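Local coordinates for Bak protein (PDB 5VMN) that inhibits apoptosis as a viral Bcl-2 protein of grouper iridovirus, doing so by exclusively sequestering the pro-apoptotic protein Bim, at residues A[44-50]-A[77-81]; A[50-54]-A[94-100]. All blocks are in the same frame, centred on the assembly; numbering follows the deposited sequence.

Contact 1 of 2, residues A[44-50]-A[77-81]; sequences FRAFPRL and ISQLY. With EDO (1,2-ethanediol), chain L.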
loop_
_atom_site.group_PDB
_atom_site.type_symbol
_atom_site.label_atom_id
_atom_site.label_comp_id
_atom_site.label_asym_id
_atom_site.label_seq_id
_atom_site.Cartn_x
_atom_site.Cartn_y
_atom_site.Cartn_z
ATOM N N PHE A 44 10.007 0.382 11.524
ATOM C CA PHE A 44 10.540 -0.097 10.247
ATOM C C PHE A 44 11.972 -0.586 10.379
ATOM O O PHE A 44 12.402 -1.455 9.617
ATOM C CB PHE A 44 10.452 1.026 9.213
ATOM C CG PHE A 44 11.104 0.705 7.870
ATOM C CD1 PHE A 44 10.526 -0.169 7.005
ATOM C CD2 PHE A 44 12.282 1.343 7.494
ATOM C CE1 PHE A 44 11.118 -0.440 5.774
ATOM C CE2 PHE A 44 12.867 1.082 6.272
ATOM C CZ PHE A 44 12.272 0.200 5.417
ATOM N N ARG A 45 12.731 -0.037 11.324
ATOM C CA ARG A 45 14.128 -0.427 11.469
ATOM C C ARG A 45 14.276 -1.892 11.829
ATOM O O ARG A 45 15.364 -2.458 11.645
ATOM C CB ARG A 45 14.796 0.428 12.541
ATOM C CG ARG A 45 14.924 1.876 12.145
ATOM C CD ARG A 45 15.946 2.602 12.988
ATOM N NE ARG A 45 15.941 4.019 12.616
ATOM C CZ ARG A 45 15.165 4.934 13.172
ATOM N NH1 ARG A 45 14.353 4.598 14.165
ATOM N NH2 ARG A 45 15.223 6.196 12.751
ATOM N N ALA A 46 13.218 -2.503 12.357
ATOM C CA ALA A 46 13.251 -3.885 12.789
ATOM C C ALA A 46 12.816 -4.840 11.684
ATOM O O ALA A 46 12.803 -6.049 11.906
ATOM C CB ALA A 46 12.356 -4.077 14.023
ATOM N N PHE A 47 12.487 -4.339 10.501
ATOM C CA PHE A 47 12.107 -5.155 9.348
ATOM C C PHE A 47 13.356 -5.605 8.594
ATOM O O PHE A 47 14.428 -5.027 8.771
ATOM C CB PHE A 47 11.216 -4.337 8.421
ATOM C CG PHE A 47 9.755 -4.254 8.842
ATOM C CD1 PHE A 47 8.757 -4.748 8.014
ATOM C CD2 PHE A 47 9.383 -3.672 10.018
ATOM C CE1 PHE A 47 7.438 -4.710 8.382
ATOM C CE2 PHE A 47 8.045 -3.599 10.372
ATOM C CZ PHE A 47 7.083 -4.113 9.552
ATOM N N PRO A 48 13.266 -6.629 7.747
ATOM C CA PRO A 48 14.453 -7.082 7.028
ATOM C C PRO A 48 14.871 -6.086 5.976
ATOM O O PRO A 48 14.073 -5.300 5.476
ATOM C CB PRO A 48 14.032 -8.408 6.382
ATOM C CG PRO A 48 12.681 -8.572 6.588
ATOM C CD PRO A 48 12.152 -7.542 7.537
ATOM N N ARG A 49 16.156 -6.154 5.636
ATOM C CA ARG A 49 16.698 -5.257 4.618
ATOM C C ARG A 49 16.062 -5.527 3.270
ATOM O O ARG A 49 15.772 -4.593 2.505
ATOM C CB ARG A 49 18.226 -5.423 4.561
ATOM C CG ARG A 49 18.858 -4.979 5.870
ATOM C CD ARG A 49 19.955 -5.904 6.327
ATOM N NE ARG A 49 21.155 -5.599 5.607
ATOM C CZ ARG A 49 22.271 -6.311 5.681
ATOM N NH1 ARG A 49 22.356 -7.404 6.434
ATOM N NH2 ARG A 49 23.294 -5.921 4.973
ATOM N N LEU A 50 15.800 -6.802 2.976
ATOM C CA LEU A 50 15.272 -7.204 1.678
ATOM C C LEU A 50 13.757 -7.139 1.729
ATOM O O LEU A 50 13.158 -7.842 2.542
ATOM C CB LEU A 50 15.703 -8.631 1.364
ATOM C CG LEU A 50 15.269 -9.122 -0.006
ATOM C CD1 LEU A 50 15.995 -8.358 -1.100
ATOM C CD2 LEU A 50 15.562 -10.609 -0.115
ATOM N N ILE A 77 4.848 1.215 5.056
ATOM C CA ILE A 77 6.040 0.355 5.079
ATOM C C ILE A 77 6.605 0.213 3.671
ATOM O O ILE A 77 7.818 0.319 3.447
ATOM C CB ILE A 77 5.691 -1.014 5.685
ATOM C CG1 ILE A 77 5.380 -0.878 7.166
ATOM C CG2 ILE A 77 6.871 -2.009 5.532
ATOM C CD1 ILE A 77 4.671 -2.057 7.703
ATOM N N SER A 78 5.736 -0.041 2.699
ATOM C CA SER A 78 6.206 -0.143 1.327
ATOM C C SER A 78 6.919 1.133 0.889
ATOM O O SER A 78 7.923 1.077 0.169
ATOM C CB SER A 78 5.039 -0.448 0.382
ATOM O OG SER A 78 4.397 -1.649 0.782
ATOM N N GLN A 79 6.369 2.299 1.258
ATOM C CA GLN A 79 7.001 3.571 0.913
ATOM C C GLN A 79 8.390 3.716 1.521
ATOM O O GLN A 79 9.328 4.186 0.853
ATOM C CB GLN A 79 6.109 4.725 1.376
ATOM C CG GLN A 79 6.676 6.105 1.073
ATOM C CD GLN A 79 6.678 6.425 -0.384
ATOM O OE1 GLN A 79 5.672 6.871 -0.924
ATOM N NE2 GLN A 79 7.811 6.210 -1.042
ATOM N N LEU A 80 8.557 3.293 2.772
ATOM C CA LEU A 80 9.868 3.378 3.403
ATOM C C LEU A 80 10.872 2.482 2.687
ATOM O O LEU A 80 12.013 2.898 2.431
ATOM C CB LEU A 80 9.742 3.028 4.883
ATOM C CG LEU A 80 8.983 4.086 5.703
ATOM C CD1 LEU A 80 8.647 3.545 7.068
ATOM C CD2 LEU A 80 9.842 5.343 5.875
ATOM N N TYR A 81 10.457 1.268 2.312
ATOM C CA TYR A 81 11.339 0.426 1.502
ATOM C C TYR A 81 11.664 1.082 0.168
ATOM O O TYR A 81 12.809 1.037 -0.287
ATOM C CB TYR A 81 10.693 -0.936 1.235
ATOM C CG TYR A 81 10.903 -1.974 2.311
ATOM C CD1 TYR A 81 12.165 -2.467 2.587
ATOM C CD2 TYR A 81 9.825 -2.546 2.964
ATOM C CE1 TYR A 81 12.340 -3.457 3.540
ATOM C CE2 TYR A 81 9.998 -3.530 3.929
ATOM C CZ TYR A 81 11.256 -3.987 4.188
ATOM O OH TYR A 81 11.431 -4.980 5.111
HETATM C C1 EDO L . 16.797 -2.956 9.174
HETATM O O1 EDO L . 17.264 -2.049 10.214
HETATM C C2 EDO L . 15.498 -2.527 8.496
HETATM O O2 EDO L . 15.571 -1.209 7.942
HETATM O O HOH W 1 10.213 -7.345 4.066
#

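Contact 2 of 2, residues A[50-54]-A[94-100]; sequences LPNIL and ITEQLER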
loop_
_atom_site.group_PDB
_atom_site.type_symbol
_atom_site.label_atom_id
_atom_site.label_comp_id
_atom_site.label_asym_id
_atom_site.label_seq_id
_atom_site.Cartn_x
_atom_site.Cartn_y
_atom_site.Cartn_z
ATOM N N LEU A 50 15.800 -6.802 2.976
ATOM C CA LEU A 50 15.272 -7.204 1.678
ATOM C C LEU A 50 13.757 -7.139 1.729
ATOM O O LEU A 50 13.158 -7.842 2.542
ATOM C CB LEU A 50 15.703 -8.631 1.364
ATOM C CG LEU A 50 15.269 -9.122 -0.006
ATOM C CD1 LEU A 50 15.995 -8.358 -1.100
ATOM C CD2 LEU A 50 15.562 -10.609 -0.115
ATOM N N PRO A 51 13.088 -6.321 0.907
ATOM C CA PRO A 51 11.625 -6.234 1.010
ATOM C C PRO A 51 10.908 -7.498 0.553
ATOM O O PRO A 51 11.250 -8.098 -0.473
ATOM C CB PRO A 51 11.266 -5.072 0.081
ATOM C CG PRO A 51 12.409 -4.893 -0.805
ATOM C CD PRO A 51 13.635 -5.347 -0.050
ATOM N N ASN A 52 9.830 -7.846 1.288
ATOM C CA ASN A 52 8.862 -8.828 0.781
ATOM C C ASN A 52 7.474 -8.313 1.132
ATOM O O ASN A 52 6.898 -8.666 2.164
ATOM C CB ASN A 52 9.097 -10.215 1.344
ATOM C CG ASN A 52 8.262 -11.255 0.646
ATOM O OD1 ASN A 52 7.213 -10.951 0.091
ATOM N ND2 ASN A 52 8.722 -12.494 0.676
ATOM N N ILE A 53 6.945 -7.438 0.272
ATOM C CA ILE A 53 5.714 -6.738 0.622
ATOM C C ILE A 53 4.540 -7.701 0.644
ATOM O O ILE A 53 3.584 -7.495 1.409
ATOM C CB ILE A 53 5.446 -5.581 -0.346
ATOM C CG1 ILE A 53 6.658 -4.648 -0.455
ATOM C CG2 ILE A 53 4.212 -4.819 0.074
ATOM C CD1 ILE A 53 7.120 -4.075 0.825
ATOM N N LEU A 54 4.541 -8.708 -0.232
ATOM C CA LEU A 54 3.456 -9.682 -0.206
ATOM C C LEU A 54 3.396 -10.395 1.135
ATOM O O LEU A 54 2.321 -10.528 1.732
ATOM C CB LEU A 54 3.620 -10.680 -1.353
ATOM C CG LEU A 54 2.597 -11.800 -1.416
ATOM C CD1 LEU A 54 1.204 -11.209 -1.556
ATOM C CD2 LEU A 54 2.930 -12.699 -2.595
ATOM N N ILE A 94 9.165 -3.942 -5.557
ATOM C CA ILE A 94 8.297 -3.488 -4.473
ATOM C C ILE A 94 6.898 -3.209 -5.004
ATOM O O ILE A 94 5.889 -3.635 -4.424
ATOM C CB ILE A 94 8.896 -2.246 -3.788
ATOM C CG1 ILE A 94 10.107 -2.630 -2.952
ATOM C CG2 ILE A 94 7.887 -1.581 -2.877
ATOM C CD1 ILE A 94 11.016 -1.473 -2.642
ATOM N N THR A 95 6.818 -2.475 -6.114
ATOM C CA THR A 95 5.510 -2.149 -6.682
ATOM C C THR A 95 4.783 -3.406 -7.139
ATOM O O THR A 95 3.578 -3.552 -6.915
ATOM C CB THR A 95 5.664 -1.175 -7.849
ATOM O OG1 THR A 95 6.381 -1.806 -8.908
ATOM C CG2 THR A 95 6.416 0.038 -7.418
ATOM N N GLU A 96 5.506 -4.339 -7.766
ATOM C CA GLU A 96 4.880 -5.584 -8.196
ATOM C C GLU A 96 4.428 -6.410 -7.009
ATOM O O GLU A 96 3.372 -7.049 -7.070
ATOM C CB GLU A 96 5.846 -6.404 -9.062
ATOM C CG GLU A 96 6.291 -5.704 -10.321
ATOM C CD GLU A 96 7.348 -6.487 -11.097
ATOM O OE1 GLU A 96 7.289 -6.425 -12.336
ATOM O OE2 GLU A 96 8.223 -7.152 -10.484
ATOM N N GLN A 97 5.220 -6.419 -5.923
ATOM C CA GLN A 97 4.824 -7.133 -4.717
ATOM C C GLN A 97 3.528 -6.546 -4.154
ATOM O O GLN A 97 2.617 -7.284 -3.750
ATOM C CB GLN A 97 5.958 -7.065 -3.673
ATOM C CG GLN A 97 7.232 -7.883 -4.008
ATOM C CD GLN A 97 8.456 -7.610 -3.068
ATOM O OE1 GLN A 97 8.345 -6.941 -2.050
ATOM N NE2 GLN A 97 9.618 -8.103 -3.460
ATOM N N LEU A 98 3.428 -5.217 -4.138
ATOM C CA LEU A 98 2.212 -4.549 -3.670
ATOM C C LEU A 98 1.017 -4.920 -4.524
ATOM O O LEU A 98 -0.049 -5.280 -4.010
ATOM C CB LEU A 98 2.392 -3.037 -3.708
ATOM C CG LEU A 98 2.626 -2.293 -2.430
ATOM C CD1 LEU A 98 2.584 -0.823 -2.739
ATOM C CD2 LEU A 98 1.618 -2.640 -1.390
ATOM N N GLU A 99 1.171 -4.822 -5.845
ATOM C CA GLU A 99 0.067 -5.165 -6.731
ATOM C C GLU A 99 -0.389 -6.598 -6.499
ATOM O O GLU A 99 -1.596 -6.873 -6.456
ATOM C CB GLU A 99 0.484 -4.953 -8.184
ATOM C CG GLU A 99 0.743 -3.492 -8.514
ATOM C CD GLU A 99 1.523 -3.286 -9.802
ATOM O OE1 GLU A 99 2.295 -4.182 -10.195
ATOM O OE2 GLU A 99 1.368 -2.216 -10.423
ATOM N N ARG A 100 0.564 -7.523 -6.330
ATOM C CA ARG A 100 0.217 -8.920 -6.116
ATOM C C ARG A 100 -0.616 -9.078 -4.850
ATOM O O ARG A 100 -1.586 -9.852 -4.828
ATOM C CB ARG A 100 1.503 -9.767 -6.054
ATOM C CG ARG A 100 1.431 -11.179 -6.608
ATOM C CD ARG A 100 2.822 -11.682 -7.059
ATOM N NE ARG A 100 3.839 -11.387 -6.046
ATOM C CZ ARG A 100 5.024 -10.807 -6.269
ATOM N NH1 ARG A 100 5.410 -10.444 -7.489
ATOM N NH2 ARG A 100 5.838 -10.592 -5.243
HETATM O O HOH W 2 12.644 -8.151 -2.665
#

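Contact 1 of 2, residues A[44-50]-A[77-81]
The phenolic oxygen of Tyr81 is gripped by two partners. Its OH donates to the carbonyl O of Pro48 at 2.7 Å, in the carbonyl plane and on a lone pair, with a C=O...donor angle of 140°. It also accepts from a water 2.9 Å from the same Tyr81 OH, and this water makes a second, weak bond to the carbonyl O of Leu50. The loop 44-50, which leads from helix 40-44 to helix 53-60 of the all-helical Bcl-2 fold, is thus drawn round the end of a tyrosine on helix 68-84. Carbon atoms also crowd up to the hydroxyl: Phe47 CB lies 3.4 Å from Tyr81 OH, and Pro48 CD is close by.

Phe44 meets Tyr81 with its edge and Leu80 with one face. Its CG stands anti to the backbone N (chi1 174°), which sends the ring along helix 68-84. There it makes a T-shaped stack, its CE1 edge pointing at the centre of the Tyr81 face, with centroids 4.9 Å apart and planes at 80°. Leu80 CB makes a CH-pi contact, 3.7 Å from the Phe44 ring centroid and almost on the normal, while Leu80 CD1 reaches back to Phe44 CB. The type I turn from Phe44 to Phe47 brings the second phenylalanine to the same helix, where Phe47 CZ meets Ile77 CD1 at 3.7 Å.

One tyrosine therefore serves the loop twice: its hydroxyl bond fixes where the phenol end lies, and the Phe44 edge against its face probably favours one ring orientation.

Contact 2 of 2, residues A[50-54]-A[94-100]
Gln97 lies across Ile53 at about a right angle where helix 53-60 begins against helix 88-103, within the all-helical Bcl-2 fold. The glutamine chain is extended beyond CG, which carries the amide to the first N-H of helix 53-60 and to the Pro51 carbonyl just before it. Gln97 OE1 accepts from Ile53 N at 2.8 Å. The bond is nearly straight at hydrogen (173°), although the donor sits above the amide carbonyl plane, 44° out of it. NE2 of Gln97 turns to the carbonyl O of Pro51, a weak bond at 3.4 Å that a water reinforces by donating to Pro51 O and accepting from Gln97 NE2. Both ends of one amide thus bind the backbone on either side of Asn52, the N-cap residue, whose own OD1 caps Glu55 N.

Apolar groups flank this polar grip. Pro51 CG meets Ile94 CG1 at 3.9 Å, the two side chains crossing at about a right angle. The branches of Ile53 divide their work: CG1 leans on Gln97 and Ile94 CG2, whereas Ile53 CG2, anti to the backbone N, passes obliquely to Leu98 CD2 at 3.7 Å. Helix 68-84 covers this face. At the more exposed end, the Arg100 chain bends at chi3 (46°), and Leu54 CD2 meets the edge of its guanidinium, near the plane, 3.8 Å from Arg100 NE.

The two contacts have centres about 11 Å apart and share Leu50, in the connection between helix 40-44 and helix 53-60. Along the chain their segments alternate: 44-50 and 50-54 come first, then 77-81 on helix 68-84, then 94-100 on helix 88-103. One continuous stretch is thus laid first against one helix and then against the next. The contacts also touch directly, Tyr81 CD1 packing 3.7 Å from Pro51 CB and Ser78 resting against Ile53 and Leu98. Contact 2 lies nearer the centre of the chain. Together they join three successive helices of the Bcl-2 bundle to the loop before them.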